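Local coordinates for alpha-1,3-glucanase (Bacillus circulans, PDB 5ZRU), which probably hydrolyses alpha-1,3-glucan as a family GH87 enzyme, this chain being its catalytic part, and may bind carbohydrate, at residues A407-K419 / I434-Q446. Residues are numbered along the deposited sequence; the frame is centred on the assembly and turned at random.
With SO4 (sulfate ion), chain D.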
loop_
_atom_site.group_PDB
_atom_site.type_symbol
_atom_site.label_atom_id
_atom_site.label_comp_id
_atom_site.label_asym_id
_atom_site.label_seq_id
_atom_site.Cartn_x
_atom_site.Cartn_y
_atom_site.Cartn_z
ATOM N N ALA A 407 3.590 -3.587 9.918
ATOM C CA ALA A 407 2.720 -2.618 10.615
ATOM C C ALA A 407 1.273 -2.859 10.167
ATOM O O ALA A 407 0.832 -4.016 10.113
ATOM C CB ALA A 407 3.238 -1.194 10.411
ATOM N N ALA A 408 0.498 -1.815 9.860
ATOM C CA ALA A 408 -0.941 -1.975 9.691
ATOM C C ALA A 408 -1.416 -1.423 8.352
ATOM O O ALA A 408 -0.778 -0.568 7.741
ATOM C CB ALA A 408 -1.709 -1.285 10.824
ATOM N N GLY A 409 -2.584 -1.901 7.913
ATOM C CA GLY A 409 -3.193 -1.329 6.722
ATOM C C GLY A 409 -3.532 0.145 6.880
ATOM O O GLY A 409 -3.290 0.950 5.974
ATOM N N ILE A 410 -4.099 0.518 8.029
ATOM C CA ILE A 410 -4.461 1.899 8.333
ATOM C C ILE A 410 -3.989 2.210 9.742
ATOM O O ILE A 410 -4.175 1.392 10.649
ATOM C CB ILE A 410 -5.983 2.134 8.225
ATOM C CG1 ILE A 410 -6.461 1.894 6.791
ATOM C CG2 ILE A 410 -6.355 3.535 8.737
ATOM C CD1 ILE A 410 -7.957 2.103 6.603
ATOM N N ALA A 411 -3.391 3.389 9.934
ATOM C CA ALA A 411 -2.891 3.763 11.255
ATOM C C ALA A 411 -3.112 5.244 11.537
ATOM O O ALA A 411 -2.898 6.089 10.661
ATOM C CB ALA A 411 -1.396 3.447 11.389
ATOM N N PHE A 412 -3.505 5.558 12.778
ATOM C CA PHE A 412 -3.544 6.932 13.262
ATOM C C PHE A 412 -2.657 7.015 14.497
ATOM O O PHE A 412 -2.755 6.168 15.392
ATOM C CB PHE A 412 -4.967 7.411 13.617
ATOM C CG PHE A 412 -5.936 7.439 12.453
ATOM C CD1 PHE A 412 -5.564 7.961 11.219
ATOM C CD2 PHE A 412 -7.226 6.943 12.609
ATOM C CE1 PHE A 412 -6.458 7.993 10.156
ATOM C CE2 PHE A 412 -8.140 6.963 11.550
ATOM C CZ PHE A 412 -7.756 7.491 10.317
ATOM N N PHE A 413 -1.801 8.034 14.547
ATOM C CA PHE A 413 -0.855 8.181 15.646
ATOM C C PHE A 413 -1.066 9.430 16.493
ATOM O O PHE A 413 -0.360 9.607 17.494
ATOM C CB PHE A 413 0.572 8.153 15.087
ATOM C CG PHE A 413 0.879 6.877 14.356
ATOM C CD1 PHE A 413 0.802 5.664 15.019
ATOM C CD2 PHE A 413 1.198 6.879 13.006
ATOM C CE1 PHE A 413 1.050 4.468 14.357
ATOM C CE2 PHE A 413 1.461 5.682 12.342
ATOM C CZ PHE A 413 1.386 4.481 13.019
ATOM N N GLY A 414 -2.018 10.286 16.144
ATOM C CA GLY A 414 -2.276 11.461 16.950
ATOM C C GLY A 414 -3.215 12.405 16.227
ATOM O O GLY A 414 -3.735 12.089 15.154
ATOM N N GLY A 415 -3.409 13.574 16.837
ATOM C CA GLY A 415 -4.299 14.578 16.285
ATOM C C GLY A 415 -5.765 14.376 16.627
ATOM O O GLY A 415 -6.098 13.794 17.666
ATOM N N SER A 416 -6.656 14.860 15.761
ATOM C CA SER A 416 -8.076 14.865 16.073
ATOM C C SER A 416 -8.899 14.680 14.804
ATOM O O SER A 416 -8.510 15.132 13.722
ATOM C CB SER A 416 -8.459 16.179 16.774
ATOM O OG SER A 416 -9.848 16.265 17.009
ATOM N N GLY A 417 -10.043 14.018 14.951
ATOM C CA GLY A 417 -11.098 14.052 13.943
ATOM C C GLY A 417 -10.899 13.189 12.713
ATOM O O GLY A 417 -11.655 13.342 11.746
ATOM N N HIS A 418 -9.912 12.297 12.711
ATOM C CA HIS A 418 -9.660 11.448 11.553
ATOM C C HIS A 418 -10.741 10.387 11.431
ATOM O O HIS A 418 -11.349 9.979 12.421
ATOM C CB HIS A 418 -8.299 10.765 11.677
ATOM C CG HIS A 418 -7.196 11.690 12.072
ATOM N ND1 HIS A 418 -6.908 12.840 11.373
ATOM C CD2 HIS A 418 -6.297 11.629 13.086
ATOM C CE1 HIS A 418 -5.882 13.452 11.939
ATOM N NE2 HIS A 418 -5.500 12.743 12.986
ATOM N N LYS A 419 -10.976 9.921 10.207
ATOM C CA LYS A 419 -11.876 8.793 10.042
ATOM C C LYS A 419 -11.373 7.879 8.941
ATOM O O LYS A 419 -10.673 8.305 8.025
ATOM C CB LYS A 419 -13.306 9.223 9.732
ATOM C CG LYS A 419 -13.501 9.793 8.353
ATOM C CD LYS A 419 -14.960 10.253 8.205
ATOM C CE LYS A 419 -15.153 11.150 6.997
ATOM N NZ LYS A 419 -16.598 11.419 6.744
ATOM N N ILE A 434 -5.818 -2.467 11.260
ATOM C CA ILE A 434 -5.929 -1.129 11.823
ATOM C C ILE A 434 -5.079 -1.078 13.083
ATOM O O ILE A 434 -5.169 -1.978 13.925
ATOM C CB ILE A 434 -7.387 -0.777 12.179
ATOM C CG1 ILE A 434 -8.245 -0.610 10.929
ATOM C CG2 ILE A 434 -7.443 0.487 13.040
ATOM C CD1 ILE A 434 -9.725 -0.609 11.247
ATOM N N ARG A 435 -4.274 -0.020 13.232
ATOM C CA ARG A 435 -3.565 0.172 14.486
ATOM C C ARG A 435 -3.585 1.642 14.880
ATOM O O ARG A 435 -3.680 2.543 14.038
ATOM C CB ARG A 435 -2.115 -0.354 14.430
ATOM C CG ARG A 435 -1.102 0.558 13.740
ATOM C CD ARG A 435 0.297 -0.044 13.841
ATOM N NE ARG A 435 1.280 0.745 13.099
ATOM C CZ ARG A 435 2.581 0.755 13.372
ATOM N NH1 ARG A 435 3.059 0.021 14.373
ATOM N NH2 ARG A 435 3.406 1.505 12.650
ATOM N N MET A 436 -3.534 1.872 16.186
ATOM C CA MET A 436 -3.261 3.192 16.735
ATOM C C MET A 436 -2.218 3.007 17.822
ATOM O O MET A 436 -2.278 2.027 18.566
ATOM C CB MET A 436 -4.520 3.838 17.309
ATOM C CG MET A 436 -5.671 3.971 16.309
ATOM S SD MET A 436 -7.149 4.700 17.060
ATOM C CE MET A 436 -6.594 6.359 17.434
ATOM N N ASN A 437 -1.255 3.919 17.904
ATOM C CA ASN A 437 -0.377 3.922 19.069
ATOM C C ASN A 437 0.051 5.353 19.355
ATOM O O ASN A 437 -0.217 6.270 18.576
ATOM C CB ASN A 437 0.826 2.966 18.902
ATOM C CG ASN A 437 1.849 3.417 17.856
ATOM O OD1 ASN A 437 2.157 4.594 17.707
ATOM N ND2 ASN A 437 2.414 2.438 17.142
ATOM N N THR A 438 0.710 5.535 20.503
ATOM C CA THR A 438 1.294 6.819 20.868
ATOM C C THR A 438 2.815 6.712 20.975
ATOM O O THR A 438 3.444 7.430 21.756
ATOM C CB THR A 438 0.682 7.350 22.169
ATOM O OG1 THR A 438 0.803 6.366 23.212
ATOM C CG2 THR A 438 -0.806 7.661 21.972
ATOM N N VAL A 439 3.424 5.837 20.164
ATOM C CA VAL A 439 4.864 5.593 20.281
ATOM C C VAL A 439 5.729 6.631 19.574
ATOM O O VAL A 439 6.935 6.693 19.835
ATOM C CB VAL A 439 5.187 4.172 19.768
ATOM C CG1 VAL A 439 5.346 4.164 18.261
ATOM C CG2 VAL A 439 6.433 3.621 20.454
ATOM N N PHE A 440 5.164 7.473 18.718
ATOM C CA PHE A 440 5.993 8.329 17.880
ATOM C C PHE A 440 6.056 9.753 18.415
ATOM O O PHE A 440 5.189 10.178 19.184
ATOM C CB PHE A 440 5.453 8.330 16.444
ATOM C CG PHE A 440 5.554 6.986 15.783
ATOM C CD1 PHE A 440 6.775 6.324 15.729
ATOM C CD2 PHE A 440 4.428 6.353 15.276
ATOM C CE1 PHE A 440 6.881 5.070 15.138
ATOM C CE2 PHE A 440 4.526 5.098 14.687
ATOM C CZ PHE A 440 5.751 4.453 14.620
ATOM N N PRO A 441 7.092 10.509 18.031
ATOM C CA PRO A 441 7.167 11.926 18.403
ATOM C C PRO A 441 5.982 12.714 17.873
ATOM O O PRO A 441 5.316 12.320 16.912
ATOM C CB PRO A 441 8.470 12.403 17.744
ATOM C CG PRO A 441 9.294 11.177 17.606
ATOM C CD PRO A 441 8.323 10.050 17.356
ATOM N N GLY A 442 5.725 13.841 18.514
ATOM C CA GLY A 442 4.695 14.756 18.053
ATOM C C GLY A 442 3.438 14.719 18.902
ATOM O O GLY A 442 3.442 14.319 20.066
ATOM N N TYR A 443 2.335 15.153 18.290
ATOM C CA TYR A 443 1.054 15.204 18.983
ATOM C C TYR A 443 0.445 13.819 19.100
ATOM O O TYR A 443 0.538 13.010 18.171
ATOM C CB TYR A 443 0.068 16.099 18.241
ATOM C CG TYR A 443 0.589 17.473 17.955
ATOM C CD1 TYR A 443 0.419 18.506 18.869
ATOM C CD2 TYR A 443 1.245 17.741 16.766
ATOM C CE1 TYR A 443 0.887 19.773 18.597
ATOM C CE2 TYR A 443 1.714 18.993 16.483
ATOM C CZ TYR A 443 1.539 20.006 17.400
ATOM O OH TYR A 443 2.017 21.255 17.097
ATOM N N HIS A 444 -0.199 13.559 20.239
ATOM C CA HIS A 444 -0.996 12.346 20.402
ATOM C C HIS A 444 -2.476 12.718 20.466
ATOM O O HIS A 444 -2.926 13.522 19.639
ATOM C CB HIS A 444 -0.487 11.557 21.612
ATOM C CG HIS A 444 0.907 11.049 21.414
ATOM N ND1 HIS A 444 1.841 10.972 22.427
ATOM C CD2 HIS A 444 1.535 10.626 20.290
ATOM C CE1 HIS A 444 2.979 10.508 21.935
ATOM N NE2 HIS A 444 2.817 10.286 20.641
ATOM N N PHE A 445 -3.251 12.152 21.400
ATOM C CA PHE A 445 -4.710 12.193 21.289
ATOM C C PHE A 445 -5.382 13.041 22.361
ATOM O O PHE A 445 -6.602 12.947 22.525
ATOM C CB PHE A 445 -5.285 10.768 21.316
ATOM C CG PHE A 445 -4.792 9.903 20.187
ATOM C CD1 PHE A 445 -5.282 10.081 18.897
ATOM C CD2 PHE A 445 -3.819 8.943 20.407
ATOM C CE1 PHE A 445 -4.806 9.307 17.847
ATOM C CE2 PHE A 445 -3.340 8.172 19.368
ATOM C CZ PHE A 445 -3.837 8.357 18.088
ATOM N N GLN A 446 -4.624 13.863 23.089
ATOM C CA GLN A 446 -5.202 14.574 24.228
ATOM C C GLN A 446 -6.320 15.512 23.790
ATOM O O GLN A 446 -7.319 15.672 24.504
ATOM C CB GLN A 446 -4.118 15.354 24.967
ATOM C CG GLN A 446 -4.665 16.176 26.124
ATOM C CD GLN A 446 -3.590 16.953 26.854
ATOM O OE1 GLN A 446 -2.783 16.381 27.589
ATOM N NE2 GLN A 446 -3.573 18.268 26.653
HETATM S S SO4 D . -0.905 15.419 23.287
HETATM O O1 SO4 D . -0.506 15.054 24.650
HETATM O O2 SO4 D . -1.901 14.469 22.826
HETATM O O3 SO4 D . -1.471 16.767 23.280
HETATM O O4 SO4 D . 0.272 15.372 22.421
HETATM O O HOH W 1 2.480 8.342 18.074
#
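Ile410 and Arg435 join two neighbouring coils of the parallel beta-helix of the catalytic domain. Arg435 N donates to Ile410 O (2.9 Å), and its carbonyl O takes the longer bond from Phe412 N at 3.3 Å, so both are spent on the neighbouring coil. Beyond this pairing the strands part: Phe412 O and Asn437 N are buried without a hydrogen-bonding partner, as is Gly415 O near the Phe445 ring, although Met436 CA approaches Phe412 O.

With CG of Arg435 between the backbone N and the carbonyl carbon (chi1 79°), CG packs on the methyls of Ala408 and Ala411 and the chain extends to NE. Its guanidinium lies between Ala407 CB on one face and the Phe413 ring, turned 86° to it, on the other, where Phe413 CZ is 3.6 Å from NH2. NH2 forms a salt bridge with Asp376, beside the calcium site of Asp352 and Asp375 but not itself bound to the ion in this model. Phe440 directs its CE2 edge at the face of Phe413 in a T-shaped stack, centroids 4.8 Å apart. Asn437 OD1 accepts from Val439 N in an Asx turn.

Farther on, the loops meet through a water, a ring and one backbone bond. The water accepts from Phe440 N and donates to Phe413 O. His444 NE2 donates to Phe440 O, ND1 is hydrogen-bonded to the Asp482 carboxylate, and the backbone N atoms of His444 and Gln446 donate to a sulfate. Gly414 CA sits over the Phe445 ring, and Gly414 O accepts from His418 NE2. Gly415 N donates to His444 O (2.8 Å) from 39° above the carbonyl plane.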